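PDB 5KP7: CurD from Moorea producens 3L, which probably works as a hydroxymethylglutaryl-CoA synthase-type acyltransferase of the thiolase-like superfamily, and binds 4'-phosphopantetheine. Local coordinates for residues Ile207-Tyr218 with Cys355-Thr364; Ala67-Pro75 with Leu410-Val418. The protein carries 3 engineered substitutions. One frame throughout, in Å; residues are numbered along the deposited sequence.

Interaction 1: residues Ile207-Tyr218 with Cys355-Thr364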
loop_
_atom_site.group_PDB
_atom_site.type_symbol
_atom_site.label_atom_id
_atom_site.label_comp_id
_atom_site.label_asym_id
_atom_site.label_seq_id
_atom_site.Cartn_x
_atom_site.Cartn_y
_atom_site.Cartn_z
ATOM N N ILE A 207 0.212 13.974 15.810
ATOM C CA ILE A 207 -0.679 13.517 14.723
ATOM C C ILE A 207 -1.465 12.249 15.075
ATOM O O ILE A 207 -2.692 12.218 14.898
ATOM C CB ILE A 207 0.091 13.277 13.416
ATOM C CG1 ILE A 207 0.860 14.528 12.967
ATOM C CG2 ILE A 207 -0.831 12.772 12.301
ATOM C CD1 ILE A 207 0.013 15.748 12.744
ATOM N N PHE A 208 -0.780 11.208 15.564
ATOM C CA PHE A 208 -1.407 9.897 15.771
ATOM C C PHE A 208 -0.913 9.298 17.056
ATOM O O PHE A 208 0.249 8.893 17.145
ATOM C CB PHE A 208 -1.103 8.972 14.574
ATOM C CG PHE A 208 -1.913 7.682 14.507
ATOM C CD1 PHE A 208 -3.307 7.699 14.414
ATOM C CD2 PHE A 208 -1.276 6.432 14.461
ATOM C CE1 PHE A 208 -4.035 6.515 14.272
ATOM C CE2 PHE A 208 -2.007 5.249 14.322
ATOM C CZ PHE A 208 -3.394 5.299 14.225
ATOM N N GLN A 209 -1.804 9.232 18.048
ATOM C CA GLN A 209 -1.498 8.707 19.364
ATOM C C GLN A 209 -1.759 7.185 19.346
ATOM O O GLN A 209 -2.901 6.779 19.241
ATOM C CB GLN A 209 -2.375 9.454 20.396
ATOM C CG GLN A 209 -2.132 10.983 20.456
ATOM C CD GLN A 209 -3.094 11.890 19.651
ATOM O OE1 GLN A 209 -4.310 11.656 19.589
ATOM N NE2 GLN A 209 -2.541 13.006 19.100
ATOM N N ILE A 210 -0.705 6.377 19.444
ATOM C CA ILE A 210 -0.807 4.922 19.388
ATOM C C ILE A 210 -1.512 4.320 20.611
ATOM O O ILE A 210 -1.288 4.750 21.737
ATOM C CB ILE A 210 0.618 4.291 19.193
ATOM C CG1 ILE A 210 1.110 4.518 17.757
ATOM C CG2 ILE A 210 0.673 2.814 19.557
ATOM C CD1 ILE A 210 0.465 3.651 16.686
ATOM N N ASP A 211 -2.418 3.364 20.357
ATOM C CA ASP A 211 -2.988 2.508 21.397
ATOM C C ASP A 211 -1.962 1.447 21.774
ATOM O O ASP A 211 -1.801 0.449 21.064
ATOM C CB ASP A 211 -4.294 1.852 20.916
ATOM C CG ASP A 211 -5.439 2.859 20.690
ATOM O OD1 ASP A 211 -5.619 3.821 21.490
ATOM O OD2 ASP A 211 -6.220 2.657 19.719
ATOM N N VAL A 212 -1.230 1.674 22.865
ATOM C CA VAL A 212 -0.039 0.872 23.189
ATOM C C VAL A 212 -0.442 -0.577 23.526
ATOM O O VAL A 212 -1.366 -0.812 24.315
ATOM C CB VAL A 212 0.756 1.524 24.352
ATOM C CG1 VAL A 212 1.871 0.610 24.868
ATOM C CG2 VAL A 212 1.312 2.878 23.908
ATOM N N GLY A 213 0.240 -1.538 22.892
ATOM C CA GLY A 213 -0.036 -2.953 23.107
ATOM C C GLY A 213 -1.305 -3.485 22.449
ATOM O O GLY A 213 -1.636 -4.655 22.623
ATOM N N CYS A 214 -2.010 -2.659 21.682
ATOM C CA CYS A 214 -3.205 -3.088 20.982
ATOM C C CYS A 214 -2.739 -3.502 19.605
ATOM O O CYS A 214 -2.779 -2.706 18.657
ATOM C CB CYS A 214 -4.232 -1.965 20.953
ATOM S SG CYS A 214 -4.720 -1.467 22.634
ATOM N N ASN A 215 -2.246 -4.742 19.505
ATOM C CA ASN A 215 -1.677 -5.241 18.260
ATOM C C ASN A 215 -2.024 -6.685 18.078
ATOM O O ASN A 215 -1.913 -7.462 19.023
ATOM C CB ASN A 215 -0.152 -5.163 18.243
ATOM C CG ASN A 215 0.375 -3.755 18.437
ATOM O OD1 ASN A 215 0.760 -3.065 17.440
ATOM N ND2 ASN A 215 0.388 -3.305 19.645
ATOM N N GLY A 216 -2.452 -7.046 16.880
ATOM C CA GLY A 216 -2.545 -8.439 16.480
ATOM C C GLY A 216 -1.743 -8.649 15.209
ATOM O O GLY A 216 -1.681 -7.766 14.366
ATOM N N TYR A 217 -1.095 -9.800 15.057
ATOM C CA TYR A 217 -0.262 -10.019 13.881
ATOM C C TYR A 217 -0.284 -11.483 13.498
ATOM O O TYR A 217 -0.589 -12.364 14.320
ATOM C CB TYR A 217 1.166 -9.464 14.064
ATOM C CG TYR A 217 1.685 -9.527 15.471
ATOM C CD1 TYR A 217 2.132 -10.725 16.003
ATOM C CD2 TYR A 217 1.787 -8.377 16.260
ATOM C CE1 TYR A 217 2.612 -10.795 17.304
ATOM C CE2 TYR A 217 2.282 -8.434 17.546
ATOM C CZ TYR A 217 2.688 -9.642 18.063
ATOM O OH TYR A 217 3.185 -9.715 19.359
ATOM N N TYR A 218 -0.064 -11.723 12.211
ATOM C CA TYR A 218 -0.287 -13.054 11.648
ATOM C C TYR A 218 0.506 -13.176 10.352
ATOM O O TYR A 218 0.435 -12.325 9.465
ATOM C CB TYR A 218 -1.790 -13.244 11.399
ATOM C CG TYR A 218 -2.215 -14.632 11.024
ATOM C CD1 TYR A 218 -2.403 -15.613 11.996
ATOM C CD2 TYR A 218 -2.459 -14.965 9.694
ATOM C CE1 TYR A 218 -2.803 -16.898 11.642
ATOM C CE2 TYR A 218 -2.892 -16.231 9.348
ATOM C CZ TYR A 218 -3.053 -17.182 10.309
ATOM O OH TYR A 218 -3.505 -18.438 9.925
ATOM N N CYS A 355 3.336 -11.425 5.980
ATOM C CA CYS A 355 3.129 -11.036 7.383
ATOM C C CYS A 355 2.085 -9.910 7.402
ATOM O O CYS A 355 1.888 -9.219 6.401
ATOM C CB CYS A 355 4.438 -10.622 8.068
ATOM S SG CYS A 355 4.332 -10.642 9.876
ATOM N N SER A 356 1.400 -9.749 8.517
ATOM C CA SER A 356 0.339 -8.777 8.648
ATOM C C SER A 356 0.172 -8.340 10.092
ATOM O O SER A 356 0.581 -9.041 11.009
ATOM C CB SER A 356 -0.979 -9.352 8.120
ATOM O OG SER A 356 -1.503 -10.363 8.986
ATOM N N GLU A 357 -0.462 -7.184 10.269
ATOM C CA GLU A 357 -0.694 -6.636 11.587
ATOM C C GLU A 357 -1.888 -5.719 11.590
ATOM O O GLU A 357 -2.080 -4.946 10.654
ATOM C CB GLU A 357 0.551 -5.892 12.091
ATOM C CG GLU A 357 0.476 -5.392 13.515
ATOM C CD GLU A 357 1.821 -5.131 14.179
ATOM O OE1 GLU A 357 1.801 -4.498 15.253
ATOM O OE2 GLU A 357 2.884 -5.610 13.699
ATOM N N PHE A 358 -2.689 -5.819 12.648
ATOM C CA PHE A 358 -3.785 -4.886 12.913
ATOM C C PHE A 358 -3.461 -4.118 14.184
ATOM O O PHE A 358 -3.052 -4.709 15.199
ATOM C CB PHE A 358 -5.117 -5.624 13.057
ATOM C CG PHE A 358 -6.313 -4.700 13.171
ATOM C CD1 PHE A 358 -6.670 -4.110 14.390
ATOM C CD2 PHE A 358 -7.058 -4.380 12.048
ATOM C CE1 PHE A 358 -7.755 -3.231 14.481
ATOM C CE2 PHE A 358 -8.123 -3.492 12.125
ATOM C CZ PHE A 358 -8.483 -2.941 13.340
ATOM N N TYR A 359 -3.601 -2.789 14.124
ATOM C CA TYR A 359 -3.250 -1.933 15.250
ATOM C C TYR A 359 -4.090 -0.671 15.205
ATOM O O TYR A 359 -4.904 -0.548 14.313
ATOM C CB TYR A 359 -1.759 -1.626 15.253
ATOM C CG TYR A 359 -1.157 -0.983 14.015
ATOM C CD1 TYR A 359 -0.947 -1.699 12.850
ATOM C CD2 TYR A 359 -0.668 0.306 14.064
ATOM C CE1 TYR A 359 -0.324 -1.127 11.733
ATOM C CE2 TYR A 359 -0.021 0.887 12.954
ATOM C CZ TYR A 359 0.170 0.150 11.809
ATOM O OH TYR A 359 0.845 0.726 10.732
ATOM N N SER A 360 -3.933 0.232 16.176
ATOM C CA SER A 360 -4.879 1.378 16.235
ATOM C C SER A 360 -4.312 2.576 16.954
ATOM O O SER A 360 -3.318 2.466 17.673
ATOM C CB SER A 360 -6.203 0.937 16.883
ATOM O OG SER A 360 -6.019 0.512 18.235
ATOM N N GLY A 361 -4.927 3.727 16.727
ATOM C CA GLY A 361 -4.578 4.928 17.462
ATOM C C GLY A 361 -5.634 5.997 17.299
ATOM O O GLY A 361 -6.652 5.762 16.641
ATOM N N VAL A 362 -5.350 7.169 17.860
ATOM C CA VAL A 362 -6.303 8.272 17.932
ATOM C C VAL A 362 -5.740 9.542 17.316
ATOM O O VAL A 362 -4.549 9.853 17.485
ATOM C CB VAL A 362 -6.702 8.526 19.401
ATOM C CG1 VAL A 362 -7.552 9.789 19.566
ATOM C CG2 VAL A 362 -7.418 7.309 19.961
ATOM N N VAL A 363 -6.606 10.263 16.606
ATOM C CA VAL A 363 -6.321 11.569 16.039
ATOM C C VAL A 363 -7.292 12.587 16.664
ATOM O O VAL A 363 -8.509 12.340 16.723
ATOM C CB VAL A 363 -6.551 11.536 14.525
ATOM C CG1 VAL A 363 -6.309 12.901 13.907
ATOM C CG2 VAL A 363 -5.643 10.494 13.898
ATOM N N THR A 364 -6.749 13.716 17.119
ATOM C CA THR A 364 -7.551 14.782 17.717
ATOM C C THR A 364 -7.851 15.853 16.669
ATOM O O THR A 364 -7.199 15.922 15.631
ATOM C CB THR A 364 -6.798 15.470 18.881
ATOM O OG1 THR A 364 -5.616 16.093 18.377
ATOM C CG2 THR A 364 -6.385 14.465 19.931
HETATM O O HOH W 1 -3.909 13.865 16.753
HETATM O O HOH W 2 -1.848 -0.150 18.338
#

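Interaction 2: residues Ala67-Pro75 with Leu410-Val418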
loop_
_atom_site.group_PDB
_atom_site.type_symbol
_atom_site.label_atom_id
_atom_site.label_comp_id
_atom_site.label_asym_id
_atom_site.label_seq_id
_atom_site.Cartn_x
_atom_site.Cartn_y
_atom_site.Cartn_z
ATOM N N ALA A 67 1.198 7.286 -9.612
ATOM C CA ALA A 67 2.442 8.068 -9.679
ATOM C C ALA A 67 3.490 7.286 -10.418
ATOM O O ALA A 67 3.524 6.064 -10.321
ATOM C CB ALA A 67 2.926 8.398 -8.281
ATOM N N VAL A 68 4.419 7.987 -11.098
ATOM C CA VAL A 68 5.467 7.299 -11.878
ATOM C C VAL A 68 6.803 8.002 -11.606
ATOM O O VAL A 68 6.876 9.201 -11.794
ATOM C CB VAL A 68 5.160 7.350 -13.381
ATOM C CG1 VAL A 68 6.193 6.571 -14.174
ATOM C CG2 VAL A 68 3.773 6.768 -13.645
ATOM N N SER A 69 7.777 7.251 -11.125
ATOM C CA SER A 69 9.140 7.809 -10.867
ATOM C C SER A 69 9.841 8.113 -12.196
ATOM O O SER A 69 9.891 7.236 -13.096
ATOM C CB SER A 69 9.958 6.791 -10.142
ATOM O OG SER A 69 11.258 7.253 -9.777
ATOM N N LEU A 70 10.455 9.299 -12.285
ATOM C CA LEU A 70 11.333 9.632 -13.420
ATOM C C LEU A 70 12.672 8.916 -13.290
ATOM O O LEU A 70 13.028 8.455 -12.219
ATOM C CB LEU A 70 11.549 11.147 -13.484
ATOM C CG LEU A 70 10.449 12.052 -14.038
ATOM C CD1 LEU A 70 10.413 11.919 -15.559
ATOM C CD2 LEU A 70 9.086 11.755 -13.481
ATOM N N PRO A 71 13.456 8.837 -14.391
ATOM C CA PRO A 71 14.788 8.184 -14.299
ATOM C C PRO A 71 15.761 8.874 -13.342
ATOM O O PRO A 71 16.608 8.217 -12.734
ATOM C CB PRO A 71 15.278 8.158 -15.758
ATOM C CG PRO A 71 14.019 8.180 -16.549
ATOM C CD PRO A 71 13.057 9.081 -15.801
ATOM N N TYR A 72 15.533 10.169 -13.113
ATOM C CA TYR A 72 16.321 10.941 -12.183
ATOM C C TYR A 72 15.673 11.009 -10.807
ATOM O O TYR A 72 15.872 11.973 -10.056
ATOM C CB TYR A 72 16.631 12.330 -12.776
ATOM C CG TYR A 72 15.442 13.067 -13.345
ATOM C CD1 TYR A 72 14.501 13.687 -12.505
ATOM C CD2 TYR A 72 15.207 13.115 -14.728
ATOM C CE1 TYR A 72 13.411 14.366 -13.041
ATOM C CE2 TYR A 72 14.113 13.782 -15.247
ATOM C CZ TYR A 72 13.230 14.401 -14.404
ATOM O OH TYR A 72 12.161 15.074 -14.951
ATOM N N GLU A 73 14.903 9.971 -10.452
ATOM C CA GLU A 73 14.428 9.793 -9.096
ATOM C C GLU A 73 14.629 8.336 -8.730
ATOM O O GLU A 73 14.692 7.448 -9.610
ATOM C CB GLU A 73 12.945 10.136 -8.989
ATOM C CG GLU A 73 12.605 11.573 -9.380
ATOM C CD GLU A 73 11.136 11.833 -9.181
ATOM O OE1 GLU A 73 10.339 11.393 -10.060
ATOM O OE2 GLU A 73 10.758 12.449 -8.124
ATOM N N ASP A 74 14.768 8.101 -7.431
ATOM C CA ASP A 74 14.891 6.753 -6.921
ATOM C C ASP A 74 14.274 6.715 -5.512
ATOM O O ASP A 74 13.722 7.720 -5.051
ATOM C CB ASP A 74 16.357 6.285 -7.049
ATOM C CG ASP A 74 17.287 6.905 -6.037
ATOM O OD1 ASP A 74 16.801 7.628 -5.144
ATOM O OD2 ASP A 74 18.511 6.638 -6.134
ATOM N N PRO A 75 14.325 5.573 -4.817
ATOM C CA PRO A 75 13.694 5.539 -3.507
ATOM C C PRO A 75 14.331 6.458 -2.483
ATOM O O PRO A 75 13.654 6.904 -1.586
ATOM C CB PRO A 75 13.776 4.062 -3.106
ATOM C CG PRO A 75 13.801 3.352 -4.406
ATOM C CD PRO A 75 14.640 4.215 -5.307
ATOM N N LEU A 410 22.407 11.469 -15.437
ATOM C CA LEU A 410 21.027 11.692 -15.878
ATOM C C LEU A 410 20.847 12.972 -16.714
ATOM O O LEU A 410 21.412 14.024 -16.406
ATOM C CB LEU A 410 20.055 11.737 -14.690
ATOM C CG LEU A 410 19.631 10.432 -14.009
ATOM C CD1 LEU A 410 18.973 9.519 -15.003
ATOM C CD2 LEU A 410 20.810 9.750 -13.313
ATOM N N ASP A 411 20.037 12.852 -17.762
ATOM C CA ASP A 411 19.530 13.995 -18.505
ATOM C C ASP A 411 18.218 14.505 -17.897
ATOM O O ASP A 411 17.132 13.908 -18.087
ATOM C CB ASP A 411 19.308 13.636 -19.971
ATOM C CG ASP A 411 18.827 14.813 -20.802
ATOM O OD1 ASP A 411 18.808 15.971 -20.303
ATOM O OD2 ASP A 411 18.440 14.574 -21.987
ATOM N N TYR A 412 18.321 15.606 -17.183
ATOM C CA TYR A 412 17.162 16.237 -16.584
ATOM C C TYR A 412 16.159 16.758 -17.611
ATOM O O TYR A 412 14.985 16.934 -17.293
ATOM C CB TYR A 412 17.575 17.415 -15.679
ATOM C CG TYR A 412 18.393 17.095 -14.442
ATOM C CD1 TYR A 412 18.390 15.823 -13.836
ATOM C CD2 TYR A 412 19.130 18.096 -13.829
ATOM C CE1 TYR A 412 19.112 15.576 -12.676
ATOM C CE2 TYR A 412 19.853 17.847 -12.677
ATOM C CZ TYR A 412 19.835 16.605 -12.100
ATOM O OH TYR A 412 20.580 16.432 -10.959
ATOM N N GLN A 413 16.617 16.982 -18.839
ATOM C CA GLN A 413 15.756 17.464 -19.902
ATOM C C GLN A 413 15.190 16.345 -20.766
ATOM O O GLN A 413 14.752 16.596 -21.896
ATOM C CB GLN A 413 16.546 18.474 -20.759
ATOM C CG GLN A 413 16.811 19.781 -20.044
ATOM C CD GLN A 413 15.545 20.481 -19.591
ATOM O OE1 GLN A 413 15.389 20.767 -18.410
ATOM N NE2 GLN A 413 14.660 20.742 -20.496
ATOM N N LEU A 414 15.136 15.125 -20.228
ATOM C CA LEU A 414 14.373 14.061 -20.869
ATOM C C LEU A 414 12.979 14.531 -21.305
ATOM O O LEU A 414 12.603 14.387 -22.474
ATOM C CB LEU A 414 14.249 12.867 -19.924
ATOM C CG LEU A 414 13.406 11.683 -20.406
ATOM C CD1 LEU A 414 13.961 11.114 -21.700
ATOM C CD2 LEU A 414 13.334 10.623 -19.311
ATOM N N PHE A 415 12.223 15.058 -20.347
ATOM C CA PHE A 415 10.923 15.668 -20.607
ATOM C C PHE A 415 10.989 17.099 -20.085
ATOM O O PHE A 415 10.833 17.319 -18.905
ATOM C CB PHE A 415 9.788 14.899 -19.925
ATOM C CG PHE A 415 9.741 13.430 -20.267
ATOM C CD1 PHE A 415 9.410 13.004 -21.542
ATOM C CD2 PHE A 415 9.981 12.466 -19.286
ATOM C CE1 PHE A 415 9.364 11.638 -21.841
ATOM C CE2 PHE A 415 9.960 11.110 -19.581
ATOM C CZ PHE A 415 9.638 10.696 -20.862
ATOM N N PRO A 416 11.256 18.070 -20.967
ATOM C CA PRO A 416 11.361 19.478 -20.535
ATOM C C PRO A 416 10.180 19.965 -19.686
ATOM O O PRO A 416 10.386 20.660 -18.683
ATOM C CB PRO A 416 11.505 20.230 -21.856
ATOM C CG PRO A 416 12.240 19.258 -22.709
ATOM C CD PRO A 416 11.636 17.916 -22.382
ATOM N N GLY A 417 8.967 19.548 -20.038
ATOM C CA GLY A 417 7.766 19.967 -19.306
ATOM C C GLY A 417 7.651 19.436 -17.898
ATOM O O GLY A 417 7.131 20.122 -17.015
ATOM N N VAL A 418 8.132 18.211 -17.689
ATOM C CA VAL A 418 8.175 17.617 -16.361
ATOM C C VAL A 418 9.162 18.410 -15.535
ATOM O O VAL A 418 8.881 18.713 -14.388
ATOM C CB VAL A 418 8.579 16.125 -16.367
ATOM C CG1 VAL A 418 8.699 15.591 -14.938
ATOM C CG2 VAL A 418 7.582 15.293 -17.163
HETATM O O HOH W 3 12.620 15.766 -17.506
#

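Interaction 1: residues Ile207-Tyr218 with Cys355-Thr364
F208 meets the G361 backbone with the far end of its ring, CZ lying 3.3 Å from G361 N. Because its CG is anti to the backbone N (chi1 -168°), the ring reaches along the neighbouring strand. Its rim then meets the V363 CG2 methyl in the ring plane, CD1 and CG2 3.7 Å apart. A CB on G361 would collide with this ring and with the Q209 carbonyl, so the absence of a side chain lets the ring settle there.

Q209 and V362 exchange two backbone hydrogen bonds, Q209 N to V362 O nearly straight at 169°. Next, S360 OG donates to D211 OD2 at 2.6 Å; the aspartate oxygen receives it on its anti lone pair, the one away from OD1. R344 forms a salt bridge with the same oxygen, and Y255 hydrogen-bonds the serine OG, so this carboxylate probably stays charged. D211 N donates to S360 O, and there the chain turns away through a type II turn, D211 to C214. A water beside the D211 and C214 carbonyls accepts from S360 N, bridging the strands where direct pairing lapses.

Pairing then resumes. G216 and F358 exchange two backbone bonds; G216 N to F358 O is 2.9 Å. On one face Y217 and E357 run side by side, pointing the same way, their ring and carboxylate planes 64° apart; E357 OE2 is held by Y139. On the other face S356 OG donates to Y218 O in the carbonyl plane, on a lone pair, at 2.8 Å. Helix 237-258 packs against that side, helix 140-154 against the first.

A bent antiparallel ladder, interrupted at a corner, joins strands 208-219 and 355-363 as neighbours in the mixed beta-sheet framework of the layered thiolase-like fold.

Interaction 2: residues Ala67-Pro75 with Leu410-Val418
L410 meets Y72 and P71 to open a contact between two turn-bearing loops, each leading into a helix: the type I turn L70-E73 ahead of helix 75-89, and D411-L414 ahead of helix 416-422. It is a small example of how apolar side chains on two turns can join distant parts of a chain. L410 CG lies 3.8 Å from Y72 CB, while the L410 CD1 methyl reaches the P71 carbonyl.

D411 starts the second turn, its OD1 taking the backbone N of Q413 in an Asx turn. Y412 follows with a T-shaped stack: its ring edge is directed at the face of the Y72 ring, the planes 76° apart and the centroids 5.8 Å apart. W419 extends this cluster, stacked on Y412 and edge-to-face with Y72, and the Y412 hydroxyl is tied to E441. L414 crosses P71 at about a right angle, L414 CD2 to P71 CG 3.8 Å. F415 takes the N-cap position and presents its ring edge to L70, CD2 meeting the L70 CD1 methyl in the ring plane.

V418, in the first turn of helix 416-422, brings CG1 within 3.5 Å of Y72 OH, whose proton goes to a bridging water. Replacing Y72 by an alanine would probably leave the Y412 edge without the ring face it meets, open a gap beside V418, and deprive that water of its phenolic donor. The water, 2.7 Å from Y72 OH, also accepts from F415 N and donates to Y412 O.

Followed from the N terminus, the chain first passes 67-75, the loop between strand 65-67 and helix 75-89, whose partner comes only near the end. It then reaches 207-218, and after 136 intervening residues, about half of them helical, 355-364 returns to close interaction 1. Only at 410-418 does interaction 2 close, spanning 334 intervening residues, so that interaction 1 is nested inside its loop and the two do not cross. They lie on opposite sides of the chain's centre, their centres about 36 Å apart and their nearest atoms about 19 Å. Interaction 1 joins neighbouring strands of the beta core; interaction 2 ties an N-terminal loop to the turn before helix 416-422 and the helix's first residues.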